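Side-chain contacts in Phosphoglucosamine/phosphogalactosamine mutase (Sulfolobus tokodaii, PDB 2F7L), which interconverts the 6-phosphate and 1-phosphate forms of glucosamine and of galactosamine, a step in the synthesis of UDP-GlcNAc and UDP-GalNAc: residues K171-L176 with L348-L353; L236-D241 with A247-S252. One frame throughout, in Å; residues are numbered along the deposited sequence.

Contact 1 of 2, residues K171-L176 with L348-L353; sequences KNYKVL and LMLELL
Tyr173 reaches across from just before strand 174-178 and lays its ring along one side of helix 342-356, spanning from Leu350 to Leu353. Its CD2 meets the Leu350 methyl CD2 at 3.8 Å, the two side chains running past each other in opposite directions. Farther along the same ring edge, Tyr173 CE2 lies 3.6 Å from the backbone O of Leu350, which sits near the ring plane. At the phenol end, CD1 of Leu353 approaches Tyr173 CZ obliquely at 3.9 Å, while Tyr173 OH stands 3.1 Å from Leu353 O. Two residues on, Val175 CG1 adds a second neighbour to Leu350 CD2, at 4.1 Å.

The ring of Tyr173 is aimed by a chi1 of -79°, which turns CG anti to the carbonyl carbon. Lys171 CB rests over one face of this ring, 3.6 Å above the plane and toward the rim. Backbone bonds from Tyr173 and Val175 to Lys198 tie this end of the strand to its sheet neighbour. On the helix, Leu353 also packs on Leu363. Without the ring, as with an alanine here, Leu350 CD2 and Leu353 CD1 would probably face a gap, and Lys171 CB would lose the surface it rests on. The second and third alpha/beta/alpha domains of the phosphohexose mutase fold are thus joined here by ring and methyl packing that depends little on polar pairing.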
loop_
_atom_site.group_PDB
_atom_site.type_symbol
_atom_site.label_atom_id
_atom_site.label_comp_id
_atom_site.label_asym_id
_atom_site.label_seq_id
_atom_site.Cartn_x
_atom_site.Cartn_y
_atom_site.Cartn_z
ATOM N N LYS A 171 22.953 5.963 -16.556
ATOM C CA LYS A 171 23.594 5.724 -15.270
ATOM C C LYS A 171 23.906 4.253 -15.032
ATOM O O LYS A 171 24.637 3.906 -14.108
ATOM C CB LYS A 171 22.689 6.233 -14.152
ATOM C CG LYS A 171 22.422 7.722 -14.199
ATOM C CD LYS A 171 23.608 8.537 -13.707
ATOM C CE LYS A 171 23.344 10.022 -13.857
ATOM N NZ LYS A 171 24.384 10.838 -13.172
ATOM N N ASN A 172 23.362 3.393 -15.885
ATOM C CA ASN A 172 23.530 1.949 -15.757
ATOM C C ASN A 172 23.601 1.557 -14.274
ATOM O O ASN A 172 24.651 1.186 -13.769
ATOM C CB ASN A 172 24.807 1.480 -16.437
ATOM C CG ASN A 172 24.966 -0.025 -16.371
ATOM O OD1 ASN A 172 23.964 -0.756 -16.362
ATOM N ND2 ASN A 172 26.213 -0.501 -16.338
ATOM N N TYR A 173 22.480 1.642 -13.588
ATOM C CA TYR A 173 22.462 1.358 -12.161
ATOM C C TYR A 173 22.567 -0.131 -11.854
ATOM O O TYR A 173 22.207 -0.976 -12.668
ATOM C CB TYR A 173 21.178 1.903 -11.549
ATOM C CG TYR A 173 21.197 3.390 -11.301
ATOM C CD1 TYR A 173 22.220 3.982 -10.569
ATOM C CD2 TYR A 173 20.172 4.203 -11.768
ATOM C CE1 TYR A 173 22.218 5.353 -10.308
ATOM C CE2 TYR A 173 20.160 5.578 -11.512
ATOM C CZ TYR A 173 21.187 6.145 -10.784
ATOM O OH TYR A 173 21.175 7.495 -10.525
ATOM N N LYS A 174 23.069 -0.439 -10.665
ATOM C CA LYS A 174 23.206 -1.815 -10.208
ATOM C C LYS A 174 22.171 -1.972 -9.075
ATOM O O LYS A 174 22.422 -1.550 -7.946
ATOM C CB LYS A 174 24.628 -2.036 -9.684
ATOM C CG LYS A 174 25.073 -3.491 -9.703
ATOM C CD LYS A 174 26.319 -3.737 -8.837
ATOM C CE LYS A 174 26.602 -5.252 -8.690
ATOM N NZ LYS A 174 27.636 -5.643 -7.664
ATOM N N VAL A 175 21.017 -2.572 -9.364
ATOM C CA VAL A 175 19.959 -2.706 -8.353
ATOM C C VAL A 175 19.629 -4.108 -7.875
ATOM O O VAL A 175 19.896 -5.091 -8.565
ATOM C CB VAL A 175 18.602 -2.080 -8.851
ATOM C CG1 VAL A 175 18.765 -0.592 -9.115
ATOM C CG2 VAL A 175 18.113 -2.782 -10.102
ATOM N N LEU A 176 19.044 -4.197 -6.681
ATOM C CA LEU A 176 18.600 -5.491 -6.137
ATOM C C LEU A 176 17.091 -5.386 -5.898
ATOM O O LEU A 176 16.601 -4.381 -5.385
ATOM C CB LEU A 176 19.321 -5.857 -4.834
ATOM C CG LEU A 176 18.683 -7.058 -4.130
ATOM C CD1 LEU A 176 19.655 -7.823 -3.257
ATOM C CD2 LEU A 176 17.546 -6.523 -3.281
ATOM N N LEU A 348 10.446 6.036 -10.251
ATOM C CA LEU A 348 10.583 7.423 -9.879
ATOM C C LEU A 348 11.845 7.595 -9.061
ATOM O O LEU A 348 12.521 8.615 -9.161
ATOM C CB LEU A 348 9.379 7.880 -9.066
ATOM C CG LEU A 348 8.094 8.092 -9.861
ATOM C CD1 LEU A 348 6.932 8.354 -8.915
ATOM C CD2 LEU A 348 8.277 9.253 -10.817
ATOM N N MET A 349 12.174 6.591 -8.261
ATOM C CA MET A 349 13.354 6.688 -7.419
ATOM C C MET A 349 14.604 6.733 -8.270
ATOM O O MET A 349 15.471 7.574 -8.057
ATOM C CB MET A 349 13.425 5.512 -6.443
ATOM C CG MET A 349 14.507 5.656 -5.371
ATOM S SD MET A 349 14.229 7.053 -4.262
ATOM C CE MET A 349 13.468 6.229 -2.855
ATOM N N LEU A 350 14.699 5.816 -9.229
ATOM C CA LEU A 350 15.851 5.777 -10.127
ATOM C C LEU A 350 15.952 7.083 -10.927
ATOM O O LEU A 350 17.028 7.423 -11.417
ATOM C CB LEU A 350 15.758 4.588 -11.094
ATOM C CG LEU A 350 15.962 3.185 -10.520
ATOM C CD1 LEU A 350 16.053 2.188 -11.652
ATOM C CD2 LEU A 350 17.230 3.127 -9.693
ATOM N N GLU A 351 14.842 7.806 -11.073
ATOM C CA GLU A 351 14.901 9.060 -11.801
ATOM C C GLU A 351 15.525 10.073 -10.848
ATOM O O GLU A 351 16.622 10.566 -11.092
ATOM C CB GLU A 351 13.511 9.531 -12.256
ATOM C CG GLU A 351 13.517 10.064 -13.693
ATOM C CD GLU A 351 12.289 10.910 -14.065
ATOM O OE1 GLU A 351 12.103 11.187 -15.277
ATOM O OE2 GLU A 351 11.517 11.311 -13.162
ATOM N N LEU A 352 14.829 10.354 -9.751
ATOM C CA LEU A 352 15.288 11.275 -8.710
ATOM C C LEU A 352 16.780 11.054 -8.397
ATOM O O LEU A 352 17.567 11.993 -8.311
ATOM C CB LEU A 352 14.428 11.051 -7.460
ATOM C CG LEU A 352 14.502 11.924 -6.204
ATOM C CD1 LEU A 352 15.202 11.161 -5.084
ATOM C CD2 LEU A 352 15.191 13.250 -6.540
ATOM N N LEU A 353 17.158 9.794 -8.254
ATOM C CA LEU A 353 18.532 9.418 -7.969
ATOM C C LEU A 353 19.450 9.748 -9.145
ATOM O O LEU A 353 20.595 10.156 -8.961
ATOM C CB LEU A 353 18.587 7.918 -7.679
ATOM C CG LEU A 353 19.609 7.421 -6.658
ATOM C CD1 LEU A 353 20.992 7.633 -7.226
ATOM C CD2 LEU A 353 19.443 8.156 -5.326
#

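Contact 2 of 2, residues L236-D241 with A247-S252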
loop_
_atom_site.group_PDB
_atom_site.type_symbol
_atom_site.label_atom_id
_atom_site.label_comp_id
_atom_site.label_asym_id
_atom_site.label_seq_id
_atom_site.Cartn_x
_atom_site.Cartn_y
_atom_site.Cartn_z
ATOM N N LEU A 236 21.074 0.698 -5.399
ATOM C CA LEU A 236 19.771 0.829 -4.765
ATOM C C LEU A 236 19.104 -0.536 -4.697
ATOM O O LEU A 236 19.286 -1.363 -5.597
ATOM C CB LEU A 236 18.887 1.785 -5.561
ATOM C CG LEU A 236 17.469 1.946 -5.032
ATOM C CD1 LEU A 236 17.542 2.583 -3.662
ATOM C CD2 LEU A 236 16.650 2.792 -5.988
ATOM N N GLY A 237 18.350 -0.771 -3.624
ATOM C CA GLY A 237 17.641 -2.031 -3.468
ATOM C C GLY A 237 16.173 -1.728 -3.230
ATOM O O GLY A 237 15.851 -0.677 -2.675
ATOM N N VAL A 238 15.278 -2.619 -3.659
ATOM C CA VAL A 238 13.839 -2.414 -3.444
ATOM C C VAL A 238 13.122 -3.672 -3.029
ATOM O O VAL A 238 13.277 -4.712 -3.652
ATOM C CB VAL A 238 13.111 -1.895 -4.693
ATOM C CG1 VAL A 238 11.716 -1.445 -4.316
ATOM C CG2 VAL A 238 13.851 -0.746 -5.276
ATOM N N ALA A 239 12.327 -3.566 -1.972
ATOM C CA ALA A 239 11.558 -4.705 -1.492
ATOM C C ALA A 239 10.046 -4.415 -1.536
ATOM O O ALA A 239 9.593 -3.292 -1.245
ATOM C CB ALA A 239 12.000 -5.065 -0.088
ATOM N N HIS A 240 9.275 -5.433 -1.930
ATOM C CA HIS A 240 7.814 -5.311 -2.016
ATOM C C HIS A 240 7.139 -6.301 -1.091
ATOM O O HIS A 240 7.780 -7.153 -0.474
ATOM C CB HIS A 240 7.266 -5.630 -3.427
ATOM C CG HIS A 240 7.841 -4.799 -4.538
ATOM N ND1 HIS A 240 7.822 -3.417 -4.533
ATOM C CD2 HIS A 240 8.370 -5.165 -5.732
ATOM C CE1 HIS A 240 8.309 -2.972 -5.677
ATOM N NE2 HIS A 240 8.646 -4.011 -6.422
ATOM N N ASP A 241 5.816 -6.178 -1.045
ATOM C CA ASP A 241 4.953 -7.058 -0.283
ATOM C C ASP A 241 4.309 -7.993 -1.303
ATOM O O ASP A 241 4.606 -7.928 -2.498
ATOM C CB ASP A 241 3.902 -6.256 0.474
ATOM C CG ASP A 241 3.022 -5.413 -0.431
ATOM O OD1 ASP A 241 3.521 -4.802 -1.406
ATOM O OD2 ASP A 241 1.808 -5.343 -0.135
ATOM N N ALA A 247 6.470 -0.397 -1.582
ATOM C CA ALA A 247 7.873 -0.383 -1.955
ATOM C C ALA A 247 8.751 0.287 -0.894
ATOM O O ALA A 247 8.686 1.503 -0.714
ATOM C CB ALA A 247 8.043 0.334 -3.298
ATOM N N ILE A 248 9.543 -0.482 -0.155
ATOM C CA ILE A 248 10.436 0.164 0.787
ATOM C C ILE A 248 11.853 -0.089 0.274
ATOM O O ILE A 248 12.196 -1.205 -0.123
ATOM C CB ILE A 248 10.260 -0.317 2.261
ATOM C CG1 ILE A 248 10.308 -1.819 2.341
ATOM C CG2 ILE A 248 8.948 0.217 2.850
ATOM C CD1 ILE A 248 10.139 -2.292 3.744
ATOM N N PHE A 249 12.650 0.978 0.239
ATOM C CA PHE A 249 14.014 0.929 -0.284
ATOM C C PHE A 249 15.141 0.674 0.695
ATOM O O PHE A 249 14.999 0.840 1.910
ATOM C CB PHE A 249 14.327 2.225 -1.045
ATOM C CG PHE A 249 13.384 2.500 -2.192
ATOM C CD1 PHE A 249 12.138 3.076 -1.962
ATOM C CD2 PHE A 249 13.746 2.179 -3.503
ATOM C CE1 PHE A 249 11.261 3.337 -3.018
ATOM C CE2 PHE A 249 12.870 2.433 -4.575
ATOM C CZ PHE A 249 11.623 3.016 -4.332
ATOM N N ILE A 250 16.272 0.272 0.130
ATOM C CA ILE A 250 17.482 -0.018 0.895
ATOM C C ILE A 250 18.608 0.652 0.122
ATOM O O ILE A 250 18.887 0.255 -1.004
ATOM C CB ILE A 250 17.727 -1.536 0.965
ATOM C CG1 ILE A 250 16.471 -2.230 1.503
ATOM C CG2 ILE A 250 18.904 -1.836 1.871
ATOM C CD1 ILE A 250 16.572 -3.744 1.521
ATOM N N ASP A 251 19.237 1.671 0.707
ATOM C CA ASP A 251 20.309 2.400 0.021
ATOM C C ASP A 251 21.664 1.694 -0.046
ATOM O O ASP A 251 21.856 0.604 0.509
ATOM C CB ASP A 251 20.510 3.768 0.650
ATOM C CG ASP A 251 21.021 3.680 2.076
ATOM O OD1 ASP A 251 21.666 2.655 2.419
ATOM O OD2 ASP A 251 20.784 4.648 2.847
ATOM N N SER A 252 22.600 2.342 -0.735
ATOM C CA SER A 252 23.959 1.829 -0.937
ATOM C C SER A 252 24.666 1.349 0.330
ATOM O O SER A 252 25.516 0.467 0.265
ATOM C CB SER A 252 24.793 2.899 -1.623
ATOM O OG SER A 252 24.219 4.183 -1.403
#
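Phe249 lies beside Val238 on one face of the sheet, both side chains pointing the same way, and the valine's forked end fits against the ring. Val238 CG1 sits over one ring face, 4.0 Å above the plane and displaced toward the rim, while CG2 meets the CD2-CE2 side. Chi1 of -168° sets this fork, CG1 anti to the backbone N and CG2 anti to the carbonyl carbon. From the other flank Leu236 crosses the ring obliquely, its CD1 3.8 Å from Phe249 CD2, and the ring edge is thereby lodged between a leucine and a valine of the facing strand. Past Val238 the ridge falls to the small Ala247, whose CB meets the edge of the His240 imidazole, 4.0 Å from ND1. That ring is held by Arg246 O at ND1 and Thr188 OG1 at NE2.

These strands, 236-239 and 248-251, form the antiparallel beta hairpin at the margin of the mixed sheet in the second alpha/beta/alpha domain. Its connecting loop contains Asp243 and Asp245, which with Asp241 probably bind magnesium, as in related mutases. Gly237 and Ile250 form a hydrogen-bonded pair, with Gly237 N to Ile250 O at 2.9 Å in the carbonyl plane; in the return bond, Ile250 N stands above the carbonyl plane of Gly237. Ala239 and Ile248 make the next such pair, the bond from Ala239 N to Ile248 O being 3.0 Å long and nearly straight at 165°.

On the reverse face the relief is lower opposite Ile250, since Gly237 brings no side chain; Ile250 itself packs on Thr225 and Val229 of helix 223-231. Ala239 offers a single methyl, its CB 4.4 Å from Ile248 CG1, and both residues also touch Leu222.

Both contacts draw on one mixed sheet, in which strand 174-178 of contact 1 is the parallel neighbour of strand 236-239 of contact 2; their centres lie about 11 Å apart. Probable hydrogen bonds stitch them together, Leu176 O to Val238 N at 2.8 Å and Leu236 O to Leu176 N at 3.0 Å. Helix 342-356 spans both: its Leu350 also touches Leu236, while Met349 packs on Phe249. Contact 1 lies away from the phosphoserine and magnesium sites inferred from relatives. Contact 2 runs into Asp241, a probable magnesium ligand, and its His240 side chain is about 7 Å from that of Asp245 and about 8 Å from that of Asp243, both also probable ligands.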